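Local coordinates for CPI (Ascaris lumbricoides, PDB 4IT7), which probably inhibits cysteine proteases as a roundworm cystatin, at residues D16-I19 against Q20-G24. Residues are numbered along the deposited sequence; the frame is centred on the assembly and turned at random.
Sequences DPKI and QALAG
Lys18 leaves its backbone with CG anti to N (chi1 179°) and then bends at chi2 and chi4, which carries its ammonium group forward along the helix to Leu22, whose own CG stands beside its backbone N (chi1 -70°). The two side chains cross obliquely, with NZ of Lys18 3.3 Å from CD2 of Leu22 and CE of Lys18 3.9 Å from that same methyl. A lysine suits this place because the end of its chain, CE and NZ, can meet the isobutyl group while NZ reaches a salt bridge with Glu96 on strand 88-97. Two residues before Lys18, Asp16 is the N-cap of helix 17-33: its OD1 accepts from Lys18 N at 2.6 Å, and OD2 pairs with Lys12. Proline fits the first turn, where its missing N-H costs no helical bond. The backbone ladder begins with Gln20 N to Asp16 O, 2.9 Å and nearly straight, and continues to Ala23 N and Ile19 O at 2.9 Å. Glutamine suits position 20 because its NE2 reaches back to Val14 O, just before the helix, while CG of Gln20 rests 3.5 Å from Asp16 O. Ile19 and Ala23 turn their nonpolar groups to strands 38-51 and 56-70, and Leu22 to 56-70, seating the cystatin helix on its antiparallel sheet. The capping carboxylate probably also steadies the positive end of the helix dipole.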
loop_
_atom_site.group_PDB
_atom_site.type_symbol
_atom_site.label_atom_id
_atom_site.label_comp_id
_atom_site.label_asym_id
_atom_site.label_seq_id
_atom_site.Cartn_x
_atom_site.Cartn_y
_atom_site.Cartn_z
ATOM N N ASP A 16 4.499 12.732 3.761
ATOM C CA ASP A 16 5.050 13.150 2.483
ATOM C C ASP A 16 4.032 12.891 1.355
ATOM O O ASP A 16 3.439 11.802 1.258
ATOM C CB ASP A 16 6.342 12.404 2.209
ATOM C CG ASP A 16 6.996 12.831 0.922
ATOM O OD1 ASP A 16 6.275 13.102 -0.059
ATOM O OD2 ASP A 16 8.246 12.860 0.891
ATOM N N PRO A 17 3.803 13.910 0.513
ATOM C CA PRO A 17 2.801 13.797 -0.541
ATOM C C PRO A 17 3.151 12.680 -1.513
ATOM O O PRO A 17 2.257 11.989 -1.999
ATOM C CB PRO A 17 2.849 15.168 -1.229
ATOM C CG PRO A 17 3.453 16.096 -0.226
ATOM C CD PRO A 17 4.430 15.249 0.551
ATOM N N LYS A 18 4.440 12.476 -1.752
ATOM C CA LYS A 18 4.880 11.344 -2.552
ATOM C C LYS A 18 4.684 9.977 -1.840
ATOM O O LYS A 18 4.363 9.005 -2.495
ATOM C CB LYS A 18 6.336 11.540 -3.035
ATOM C CG LYS A 18 6.945 10.392 -3.876
ATOM C CD LYS A 18 6.101 9.984 -5.096
ATOM C CE LYS A 18 6.885 9.219 -6.167
ATOM N NZ LYS A 18 7.670 8.074 -5.623
ATOM N N ILE A 19 4.922 9.893 -0.528
ATOM C CA ILE A 19 4.693 8.642 0.195
ATOM C C ILE A 19 3.207 8.277 0.140
ATOM O O ILE A 19 2.891 7.142 -0.169
ATOM C CB ILE A 19 5.201 8.645 1.661
ATOM C CG1 ILE A 19 6.728 8.780 1.698
ATOM C CG2 ILE A 19 4.739 7.384 2.424
ATOM C CD1 ILE A 19 7.548 7.684 1.044
ATOM N N GLN A 20 2.323 9.238 0.400
ATOM C CA GLN A 20 0.890 9.027 0.282
ATOM C C GLN A 20 0.447 8.449 -1.102
ATOM O O GLN A 20 -0.229 7.411 -1.164
ATOM C CB GLN A 20 0.152 10.325 0.603
ATOM C CG GLN A 20 0.178 10.699 2.098
ATOM C CD GLN A 20 -0.592 9.731 3.014
ATOM O OE1 GLN A 20 -1.679 9.280 2.683
ATOM N NE2 GLN A 20 -0.027 9.432 4.180
ATOM N N ALA A 21 0.851 9.112 -2.189
ATOM C CA ALA A 21 0.640 8.644 -3.584
ATOM C C ALA A 21 1.081 7.213 -3.724
ATOM O O ALA A 21 0.313 6.369 -4.196
ATOM C CB ALA A 21 1.424 9.511 -4.562
ATOM N N LEU A 22 2.301 6.919 -3.277
ATOM C CA LEU A 22 2.771 5.555 -3.369
ATOM C C LEU A 22 1.914 4.538 -2.576
ATOM O O LEU A 22 1.646 3.434 -3.097
ATOM C CB LEU A 22 4.236 5.424 -2.945
ATOM C CG LEU A 22 5.396 5.979 -3.778
ATOM C CD1 LEU A 22 6.695 5.515 -3.144
ATOM C CD2 LEU A 22 5.355 5.704 -5.282
ATOM N N ALA A 23 1.506 4.888 -1.338
ATOM C CA ALA A 23 0.625 4.001 -0.517
ATOM C C ALA A 23 -0.685 3.726 -1.300
ATOM O O ALA A 23 -1.150 2.614 -1.347
ATOM C CB ALA A 23 0.340 4.606 0.859
ATOM N N GLY A 24 -1.213 4.755 -1.950
ATOM C CA GLY A 24 -2.439 4.666 -2.692
ATOM C C GLY A 24 -2.292 3.635 -3.777
ATOM O O GLY A 24 -3.183 2.833 -3.999
#